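Local structure of alpha-/beta-galactoside alpha-2,3-sialyltransferase (Photobacterium phosphoreum, 2ZWI) at residues D112-Y117 / G322-F327; A12-I17 / P304-I309; M172-I177 / L358-R363. The protein probably transfers sialic acid from its CMP-activated donor to the galactose of alpha- and beta-galactosides, forming an alpha-2,3 linkage. All blocks are in the same frame, centred on the assembly; numbering follows the deposited sequence.

Interaction 1: residues D112-Y117 / G322-F327; sequences DGSAEY and GSSVFF. With C5P (cytidine-5'-monophosphate), chain C.
S324 is gripped from the S114 side and from the bound nucleotide at once. Its OG accepts a nearly straight hydrogen bond from S114 N (2.9 Å, 164°). S324 OG also donates to O1P of CMP (2.6 Å), so one buried hydroxyl links the start of helix 114-125 to the phosphate. The backbone S324 N donates to the same O1P (2.9 Å). With OG turned beside its own backbone N (chi1 -55°), S324 presents both donors to a single oxygen. S323 OG donates to O3P (2.7 Å) while accepting from V325 N, a capping bond that fixes the hydroxyl at the entry to helix 325-328, whose N-terminal end probably helps offset the phosphate charge. Each of the two segments follows a strand of a different parallel sheet, 104-110 in one and 317-321 in the other, so the contact bridges the two Rossmann-like domains of a GT-B fold at the nucleotide cleft. Apolar packing lies behind the serines. S114 CA sits over one face of the F327 ring, toward its rim, and S114 CB reaches F327 CE2 (3.6 Å). Y117 CB touches F327 CE1 (3.6 Å), and the two rings meet obliquely, their planes at 31°.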
loop_
_atom_site.group_PDB
_atom_site.type_symbol
_atom_site.label_atom_id
_atom_site.label_comp_id
_atom_site.label_asym_id
_atom_site.label_seq_id
_atom_site.Cartn_x
_atom_site.Cartn_y
_atom_site.Cartn_z
ATOM N N ASP A 112 0.746 3.907 -1.948
ATOM C CA ASP A 112 1.943 3.334 -1.304
ATOM C C ASP A 112 1.650 2.859 0.129
ATOM O O ASP A 112 2.181 1.841 0.577
ATOM C CB ASP A 112 3.052 4.403 -1.324
ATOM C CG ASP A 112 4.328 3.981 -0.619
ATOM O OD1 ASP A 112 5.269 3.545 -1.309
ATOM O OD2 ASP A 112 4.411 4.128 0.622
ATOM N N GLY A 113 0.809 3.610 0.840
ATOM C CA GLY A 113 0.540 3.368 2.253
ATOM C C GLY A 113 0.016 4.626 2.922
ATOM O O GLY A 113 -0.748 5.388 2.322
ATOM N N SER A 114 0.461 4.861 4.152
ATOM C CA SER A 114 -0.005 5.989 4.952
ATOM C C SER A 114 0.404 7.377 4.429
ATOM O O SER A 114 -0.274 8.373 4.716
ATOM C CB SER A 114 0.487 5.826 6.399
ATOM O OG SER A 114 1.880 6.047 6.474
ATOM N N ALA A 115 1.512 7.445 3.690
ATOM C CA ALA A 115 2.040 8.722 3.181
ATOM C C ALA A 115 1.030 9.509 2.345
ATOM O O ALA A 115 0.875 10.716 2.553
ATOM C CB ALA A 115 3.342 8.513 2.402
ATOM N N GLU A 116 0.338 8.845 1.412
ATOM C CA GLU A 116 -0.689 9.537 0.621
ATOM C C GLU A 116 -1.766 10.154 1.515
ATOM O O GLU A 116 -2.253 11.246 1.235
ATOM C CB GLU A 116 -1.348 8.613 -0.410
ATOM C CG GLU A 116 -0.515 8.343 -1.652
ATOM C CD GLU A 116 0.432 7.158 -1.481
ATOM O OE1 GLU A 116 0.769 6.499 -2.499
ATOM O OE2 GLU A 116 0.832 6.874 -0.332
ATOM N N TYR A 117 -2.109 9.455 2.599
ATOM C CA TYR A 117 -3.199 9.866 3.497
ATOM C C TYR A 117 -2.786 10.980 4.451
ATOM O O TYR A 117 -3.592 11.863 4.772
ATOM C CB TYR A 117 -3.841 8.632 4.177
ATOM C CG TYR A 117 -4.559 7.842 3.110
ATOM C CD1 TYR A 117 -3.888 6.870 2.361
ATOM C CD2 TYR A 117 -5.880 8.142 2.767
ATOM C CE1 TYR A 117 -4.530 6.192 1.327
ATOM C CE2 TYR A 117 -6.531 7.456 1.741
ATOM C CZ TYR A 117 -5.845 6.497 1.024
ATOM O OH TYR A 117 -6.485 5.841 0.005
ATOM N N GLY A 322 1.480 3.072 15.134
ATOM C CA GLY A 322 1.062 3.774 13.916
ATOM C C GLY A 322 1.778 3.204 12.707
ATOM O O GLY A 322 3.005 3.104 12.714
ATOM N N SER A 323 1.003 2.814 11.689
ATOM C CA SER A 323 1.502 2.039 10.537
ATOM C C SER A 323 0.539 2.075 9.353
ATOM O O SER A 323 -0.677 2.146 9.532
ATOM C CB SER A 323 1.707 0.572 10.943
ATOM O OG SER A 323 2.223 -0.206 9.877
ATOM N N SER A 324 1.093 2.006 8.140
ATOM C CA SER A 324 0.303 1.800 6.924
ATOM C C SER A 324 -0.567 0.545 6.969
ATOM O O SER A 324 -1.601 0.492 6.304
ATOM C CB SER A 324 1.207 1.727 5.693
ATOM O OG SER A 324 2.026 2.876 5.603
ATOM N N VAL A 325 -0.144 -0.456 7.743
ATOM C CA VAL A 325 -0.897 -1.722 7.902
ATOM C C VAL A 325 -2.379 -1.498 8.235
ATOM O O VAL A 325 -3.260 -2.138 7.650
ATOM C CB VAL A 325 -0.263 -2.636 8.994
ATOM C CG1 VAL A 325 -1.227 -3.755 9.415
ATOM C CG2 VAL A 325 1.042 -3.226 8.504
ATOM N N PHE A 326 -2.649 -0.581 9.163
ATOM C CA PHE A 326 -4.019 -0.315 9.604
ATOM C C PHE A 326 -4.921 0.271 8.509
ATOM O O PHE A 326 -6.136 0.199 8.632
ATOM C CB PHE A 326 -4.041 0.604 10.835
ATOM C CG PHE A 326 -3.371 0.020 12.060
ATOM C CD1 PHE A 326 -4.070 -0.833 12.923
ATOM C CD2 PHE A 326 -2.053 0.350 12.370
ATOM C CE1 PHE A 326 -3.454 -1.356 14.080
ATOM C CE2 PHE A 326 -1.431 -0.160 13.513
ATOM C CZ PHE A 326 -2.128 -1.023 14.371
ATOM N N PHE A 327 -4.331 0.846 7.452
ATOM C CA PHE A 327 -5.094 1.405 6.318
ATOM C C PHE A 327 -5.691 0.348 5.387
ATOM O O PHE A 327 -6.719 0.592 4.747
ATOM C CB PHE A 327 -4.232 2.369 5.496
ATOM C CG PHE A 327 -4.011 3.703 6.154
ATOM C CD1 PHE A 327 -4.833 4.788 5.850
ATOM C CD2 PHE A 327 -2.981 3.879 7.078
ATOM C CE1 PHE A 327 -4.629 6.027 6.465
ATOM C CE2 PHE A 327 -2.777 5.120 7.696
ATOM C CZ PHE A 327 -3.600 6.188 7.386
HETATM O O3P C5P C . 4.513 0.995 9.213
HETATM P P C5P C . 4.801 1.399 7.818
HETATM O O1P C5P C . 3.861 2.507 7.456
HETATM O O2P C5P C . 6.276 1.666 7.679
HETATM O "O5'" C5P C . 4.418 0.132 6.922
HETATM C "C5'" C5P C . 4.794 0.030 5.551
HETATM C "C4'" C5P C . 4.563 -1.410 5.121
HETATM O "O4'" C5P C . 5.343 -2.308 5.932
HETATM C "C3'" C5P C . 3.124 -1.847 5.358
HETATM O "O3'" C5P C . 2.284 -1.505 4.263
HETATM C "C2'" C5P C . 3.250 -3.343 5.490
HETATM O "O2'" C5P C . 3.514 -3.936 4.214
HETATM C "C1'" C5P C . 4.564 -3.483 6.228
HETATM N N1 C5P C . 4.460 -3.705 7.677
HETATM C C2 C5P C . 4.175 -5.010 8.131
HETATM N N3 C5P C . 4.120 -5.274 9.452
HETATM C C4 C5P C . 4.320 -4.293 10.356
HETATM C C5 C5P C . 4.606 -2.996 9.944
HETATM C C6 C5P C . 4.674 -2.722 8.571
HETATM O O2 C5P C . 3.951 -5.929 7.313
HETATM N N4 C5P C . 4.266 -4.605 11.672
#

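Interaction 2: residues A12-I17 / P304-I309; sequences ATLPTI and PFEALI. With C5P (cytidine-5'-monophosphate), chain C.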
loop_
_atom_site.group_PDB
_atom_site.type_symbol
_atom_site.label_atom_id
_atom_site.label_comp_id
_atom_site.label_asym_id
_atom_site.label_seq_id
_atom_site.Cartn_x
_atom_site.Cartn_y
_atom_site.Cartn_z
ATOM N N ALA A 12 7.732 -0.220 -3.089
ATOM C CA ALA A 12 7.268 -0.628 -1.761
ATOM C C ALA A 12 6.743 -2.063 -1.789
ATOM O O ALA A 12 7.326 -2.918 -2.461
ATOM C CB ALA A 12 6.194 0.337 -1.269
ATOM N N THR A 13 5.645 -2.335 -1.077
ATOM C CA THR A 13 5.055 -3.678 -1.110
ATOM C C THR A 13 3.567 -3.700 -1.457
ATOM O O THR A 13 3.117 -4.633 -2.128
ATOM C CB THR A 13 5.265 -4.464 0.206
ATOM O OG1 THR A 13 4.975 -3.611 1.306
ATOM C CG2 THR A 13 6.695 -4.944 0.328
ATOM N N LEU A 14 2.813 -2.699 -0.986
ATOM C CA LEU A 14 1.357 -2.688 -1.154
ATOM C C LEU A 14 0.968 -2.660 -2.633
ATOM O O LEU A 14 0.198 -3.518 -3.064
ATOM C CB LEU A 14 0.686 -1.554 -0.363
ATOM C CG LEU A 14 -0.750 -1.131 -0.744
ATOM C CD1 LEU A 14 -1.775 -2.215 -0.478
ATOM C CD2 LEU A 14 -1.128 0.152 -0.010
ATOM N N PRO A 15 1.498 -1.692 -3.418
ATOM C CA PRO A 15 1.194 -1.738 -4.860
ATOM C C PRO A 15 1.611 -3.046 -5.542
ATOM O O PRO A 15 0.917 -3.506 -6.433
ATOM C CB PRO A 15 1.969 -0.541 -5.430
ATOM C CG PRO A 15 2.084 0.415 -4.265
ATOM C CD PRO A 15 2.311 -0.504 -3.078
ATOM N N THR A 16 2.727 -3.640 -5.119
ATOM C CA THR A 16 3.185 -4.881 -5.709
ATOM C C THR A 16 2.157 -5.977 -5.464
ATOM O O THR A 16 1.759 -6.664 -6.398
ATOM C CB THR A 16 4.565 -5.310 -5.162
ATOM O OG1 THR A 16 5.560 -4.357 -5.562
ATOM C CG2 THR A 16 4.943 -6.683 -5.671
ATOM N N ILE A 17 1.721 -6.117 -4.212
ATOM C CA ILE A 17 0.781 -7.174 -3.817
ATOM C C ILE A 17 -0.561 -7.027 -4.551
ATOM O O ILE A 17 -1.122 -8.013 -5.043
ATOM C CB ILE A 17 0.574 -7.204 -2.261
ATOM C CG1 ILE A 17 1.898 -7.479 -1.516
ATOM C CG2 ILE A 17 -0.530 -8.179 -1.856
ATOM C CD1 ILE A 17 2.499 -8.864 -1.715
ATOM N N PRO A 304 4.900 -9.037 4.218
ATOM C CA PRO A 304 4.072 -7.835 4.318
ATOM C C PRO A 304 2.670 -8.196 4.800
ATOM O O PRO A 304 2.095 -9.196 4.340
ATOM C CB PRO A 304 4.052 -7.294 2.881
ATOM C CG PRO A 304 4.341 -8.490 2.019
ATOM C CD PRO A 304 5.275 -9.351 2.827
ATOM N N PHE A 305 2.132 -7.405 5.730
ATOM C CA PHE A 305 0.834 -7.701 6.314
ATOM C C PHE A 305 -0.278 -7.859 5.270
ATOM O O PHE A 305 -1.199 -8.640 5.476
ATOM C CB PHE A 305 0.427 -6.647 7.342
ATOM C CG PHE A 305 -0.585 -7.144 8.349
ATOM C CD1 PHE A 305 -0.174 -7.609 9.592
ATOM C CD2 PHE A 305 -1.945 -7.151 8.050
ATOM C CE1 PHE A 305 -1.105 -8.067 10.525
ATOM C CE2 PHE A 305 -2.882 -7.622 8.967
ATOM C CZ PHE A 305 -2.461 -8.072 10.208
ATOM N N GLU A 306 -0.195 -7.116 4.165
ATOM C CA GLU A 306 -1.198 -7.227 3.093
ATOM C C GLU A 306 -1.280 -8.632 2.459
ATOM O O GLU A 306 -2.329 -9.006 1.934
ATOM C CB GLU A 306 -1.092 -6.110 2.035
ATOM C CG GLU A 306 0.276 -5.517 1.753
ATOM C CD GLU A 306 0.784 -4.649 2.892
ATOM O OE1 GLU A 306 0.204 -3.577 3.207
ATOM O OE2 GLU A 306 1.767 -5.065 3.494
ATOM N N ALA A 307 -0.197 -9.405 2.534
ATOM C CA ALA A 307 -0.230 -10.825 2.147
ATOM C C ALA A 307 -1.145 -11.647 3.074
ATOM O O ALA A 307 -1.874 -12.530 2.608
ATOM C CB ALA A 307 1.179 -11.416 2.086
ATOM N N LEU A 308 -1.114 -11.341 4.373
ATOM C CA LEU A 308 -2.039 -11.933 5.337
ATOM C C LEU A 308 -3.478 -11.569 5.007
ATOM O O LEU A 308 -4.384 -12.402 5.125
ATOM C CB LEU A 308 -1.741 -11.477 6.773
ATOM C CG LEU A 308 -0.344 -11.707 7.363
ATOM C CD1 LEU A 308 -0.294 -11.273 8.828
ATOM C CD2 LEU A 308 0.062 -13.144 7.217
ATOM N N ILE A 309 -3.691 -10.310 4.636
ATOM C CA ILE A 309 -5.029 -9.851 4.291
ATOM C C ILE A 309 -5.535 -10.587 3.046
ATOM O O ILE A 309 -6.647 -11.123 3.042
ATOM C CB ILE A 309 -5.093 -8.313 4.084
ATOM C CG1 ILE A 309 -4.711 -7.578 5.377
ATOM C CG2 ILE A 309 -6.497 -7.908 3.642
ATOM C CD1 ILE A 309 -4.323 -6.111 5.179
HETATM O O3P C5P C . 4.513 0.995 9.213
HETATM P P C5P C . 4.801 1.399 7.818
HETATM O O1P C5P C . 3.861 2.507 7.456
HETATM O O2P C5P C . 6.276 1.666 7.679
HETATM O "O5'" C5P C . 4.418 0.132 6.922
HETATM C "C5'" C5P C . 4.794 0.030 5.551
HETATM C "C4'" C5P C . 4.563 -1.410 5.121
HETATM O "O4'" C5P C . 5.343 -2.308 5.932
HETATM C "C3'" C5P C . 3.124 -1.847 5.358
HETATM O "O3'" C5P C . 2.284 -1.505 4.263
HETATM C "C2'" C5P C . 3.250 -3.343 5.490
HETATM O "O2'" C5P C . 3.514 -3.936 4.214
HETATM C "C1'" C5P C . 4.564 -3.483 6.228
HETATM N N1 C5P C . 4.460 -3.705 7.677
HETATM C C2 C5P C . 4.175 -5.010 8.131
HETATM N N3 C5P C . 4.120 -5.274 9.452
HETATM C C4 C5P C . 4.320 -4.293 10.356
HETATM C C5 C5P C . 4.606 -2.996 9.944
HETATM C C6 C5P C . 4.674 -2.722 8.571
HETATM O O2 C5P C . 3.951 -5.929 7.313
HETATM N N4 C5P C . 4.266 -4.605 11.672
#
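T13, L14 and I17 face P304 and E306 without one hydrogen bond between the segments, although every touching residue is buried and E306 brings a carboxylate into the contact. No atoms of the two segments approach closer than about 4.1 Å. I17 gives the largest share of its segment's buried surface: its CG1 meets E306 CG at 4.1 Å, the two side chains crossing at about a right angle, and its CD1 reaches P304 CG at 4.2 Å. T13 CB lies against P304 CB (4.1 Å), and L14 CB flanks E306 OE1. The E306 chain leaves its backbone well off a staggered position (chi1 31°) and bends at chi2 (-71°), which carries the carboxylate past these carbons to the ribose of CMP. There E306 OE1 accepts a hydrogen bond from O3' (3.1 Å). F305 N, at the first turn of helix 305-310, donates to O2 of the cytosine (2.8 Å). T13 stands at the N-cap position of helix 14-26, which follows strand 3-10 of the N-terminal domain's sheet, whereas 304-309 belongs to the second domain. Ribose and base are thus held chiefly from one domain, with the other lying alongside, as in the interdomain nucleotide cleft of GT-B glycosyltransferases.

Interaction 3: residues M172-I177 / L358-R363; sequences MLRADI and LNIVNR
R174 is folded twice along its chain, at chi2 (-68°) and again at chi3 (-61°), and this curl lays its guanidinium group beside L358 while turning NE and NH2 to D176. The D176 carboxylate group, held between its own backbone N and carbonyl carbon (chi1 59°), answers with both oxygens. NE donates to the syn lone pair of OD1 (2.8 Å) and NH2 to OD2 (2.7 Å), together a salt bridge gripped side-on; both acceptors lie close to the guanidinium plane, so the pair fixes the rotation of the arginine head. Its far end then meets L358 O with two donors, NH1 at 2.9 Å and NH2 at 2.8 Å. These bonds are more bent than those to D176, and the carbonyl oxygen stands tilted from the guanidinium plane. L358 also touches R174 with its side chain: CD2 sits 3.7 Å above the guanidinium plane, offset toward the rim, and packs on I177 CD1 (3.8 Å). I360 CG1 adds a contact with R174 NH1 (3.6 Å). Helix 350-357 ends here in a Schellman motif at N359, so the arginine's charge is probably favourable beside a helix C-terminus. The contact joins the loop after strand 168-172 of one sheet to the loop before strand 366-368 of the other, a mixed polar and apolar contact in the partly buried part of the interface between the two domains of a GT-B fold.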
loop_
_atom_site.group_PDB
_atom_site.type_symbol
_atom_site.label_atom_id
_atom_site.label_comp_id
_atom_site.label_asym_id
_atom_site.label_seq_id
_atom_site.Cartn_x
_atom_site.Cartn_y
_atom_site.Cartn_z
ATOM N N MET A 172 -7.239 3.098 -4.515
ATOM C CA MET A 172 -6.965 3.723 -3.225
ATOM C C MET A 172 -7.225 2.823 -2.025
ATOM O O MET A 172 -8.223 2.103 -1.964
ATOM C CB MET A 172 -7.779 5.011 -3.068
ATOM C CG MET A 172 -7.500 6.092 -4.125
ATOM S SD MET A 172 -8.426 7.602 -3.757
ATOM C CE MET A 172 -7.499 8.194 -2.327
ATOM N N LEU A 173 -6.331 2.906 -1.050
ATOM C CA LEU A 173 -6.517 2.243 0.230
ATOM C C LEU A 173 -7.879 2.540 0.811
ATOM O O LEU A 173 -8.570 1.638 1.272
ATOM C CB LEU A 173 -5.442 2.710 1.206
ATOM C CG LEU A 173 -4.370 1.760 1.726
ATOM C CD1 LEU A 173 -4.346 0.381 1.064
ATOM C CD2 LEU A 173 -3.010 2.441 1.734
ATOM N N ARG A 174 -8.261 3.814 0.784
ATOM C CA ARG A 174 -9.543 4.230 1.324
ATOM C C ARG A 174 -10.123 5.295 0.406
ATOM O O ARG A 174 -9.937 6.489 0.633
ATOM C CB ARG A 174 -9.388 4.765 2.769
ATOM C CG ARG A 174 -9.065 3.710 3.841
ATOM C CD ARG A 174 -10.251 2.731 4.082
ATOM N NE ARG A 174 -11.458 3.416 4.546
ATOM C CZ ARG A 174 -11.786 3.591 5.822
ATOM N NH1 ARG A 174 -11.021 3.107 6.781
ATOM N NH2 ARG A 174 -12.895 4.241 6.133
ATOM N N ALA A 175 -10.807 4.844 -0.646
ATOM C CA ALA A 175 -11.487 5.730 -1.583
ATOM C C ALA A 175 -12.516 6.643 -0.885
ATOM O O ALA A 175 -12.825 7.724 -1.381
ATOM C CB ALA A 175 -12.157 4.908 -2.685
ATOM N N ASP A 176 -13.025 6.200 0.261
ATOM C CA ASP A 176 -14.017 6.959 1.038
ATOM C C ASP A 176 -13.420 8.112 1.862
ATOM O O ASP A 176 -14.136 8.756 2.644
ATOM C CB ASP A 176 -14.824 6.016 1.948
ATOM C CG ASP A 176 -13.942 5.248 2.927
ATOM O OD1 ASP A 176 -12.757 4.980 2.598
ATOM O OD2 ASP A 176 -14.428 4.910 4.033
ATOM N N ILE A 177 -12.123 8.372 1.687
ATOM C CA ILE A 177 -11.495 9.576 2.240
ATOM C C ILE A 177 -12.252 10.845 1.789
ATOM O O ILE A 177 -12.360 11.810 2.544
ATOM C CB ILE A 177 -9.968 9.667 1.896
ATOM C CG1 ILE A 177 -9.268 10.790 2.693
ATOM C CG2 ILE A 177 -9.740 9.830 0.381
ATOM C CD1 ILE A 177 -9.238 10.586 4.217
ATOM N N LEU A 358 -11.113 8.354 9.175
ATOM C CA LEU A 358 -11.431 7.143 8.408
ATOM C C LEU A 358 -12.004 6.007 9.250
ATOM O O LEU A 358 -12.253 4.910 8.742
ATOM C CB LEU A 358 -10.179 6.649 7.680
ATOM C CG LEU A 358 -9.762 7.496 6.476
ATOM C CD1 LEU A 358 -8.353 7.141 6.074
ATOM C CD2 LEU A 358 -10.719 7.256 5.323
ATOM N N ASN A 359 -12.200 6.278 10.536
ATOM C CA ASN A 359 -12.692 5.290 11.497
ATOM C C ASN A 359 -11.828 4.028 11.545
ATOM O O ASN A 359 -12.328 2.928 11.752
ATOM C CB ASN A 359 -14.171 4.960 11.228
ATOM C CG ASN A 359 -15.038 6.196 11.216
ATOM O OD1 ASN A 359 -15.378 6.738 12.267
ATOM N ND2 ASN A 359 -15.396 6.659 10.022
ATOM N N ILE A 360 -10.527 4.209 11.332
ATOM C CA ILE A 360 -9.549 3.136 11.477
ATOM C C ILE A 360 -9.362 2.847 12.974
ATOM O O ILE A 360 -9.116 1.712 13.382
ATOM C CB ILE A 360 -8.204 3.518 10.788
ATOM C CG1 ILE A 360 -8.375 3.480 9.255
ATOM C CG2 ILE A 360 -7.072 2.585 11.230
ATOM C CD1 ILE A 360 -7.256 4.153 8.476
ATOM N N VAL A 361 -9.494 3.900 13.777
ATOM C CA VAL A 361 -9.300 3.829 15.215
ATOM C C VAL A 361 -10.243 4.820 15.888
ATOM O O VAL A 361 -10.431 5.943 15.405
ATOM C CB VAL A 361 -7.809 4.122 15.592
ATOM C CG1 VAL A 361 -7.380 5.535 15.152
ATOM C CG2 VAL A 361 -7.528 3.867 17.089
ATOM N N ASN A 362 -10.867 4.374 16.980
ATOM C CA ASN A 362 -11.652 5.242 17.854
ATOM C C ASN A 362 -10.723 6.287 18.468
ATOM O O ASN A 362 -9.606 5.955 18.871
ATOM C CB ASN A 362 -12.308 4.396 18.953
ATOM C CG ASN A 362 -13.439 5.115 19.673
ATOM O OD1 ASN A 362 -14.609 4.783 19.496
ATOM N ND2 ASN A 362 -13.097 6.086 20.501
ATOM N N ARG A 363 -11.182 7.534 18.535
ATOM C CA ARG A 363 -10.444 8.631 19.162
ATOM C C ARG A 363 -9.995 8.288 20.596
ATOM O O ARG A 363 -8.918 8.695 21.033
ATOM C CB ARG A 363 -11.305 9.911 19.150
ATOM C CG ARG A 363 -10.639 11.154 19.751
ATOM C CD ARG A 363 -11.578 12.371 19.727
ATOM N NE ARG A 363 -11.398 13.183 18.521
ATOM C CZ ARG A 363 -12.098 13.051 17.397
ATOM N NH1 ARG A 363 -13.049 12.119 17.296
ATOM N NH2 ARG A 363 -11.837 13.853 16.368
#

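How the interactions relate
All three contacts span the same two domains, but at different depths. Interactions 1 and 2 are buried and share the CMP molecule: the first chiefly takes the phosphate, through two serine hydroxyls and one backbone amide, with V325 also packing on the base, the second the ribose and base O2. V325 CG1 packs on F305 CG at 3.6 Å, linking their second segments. Interaction 3 is only partly buried, its centre about 14 Å from the centre of the chain, and combines an arginine's bonds to a carboxylate and a carbonyl with leucine packing, without touching the nucleotide. It adjoins interaction 1 closely, Y117 OH meeting both D111 and R174 N, and F327 packing on I360. Interactions 2 and 3 touch through L14 and L173.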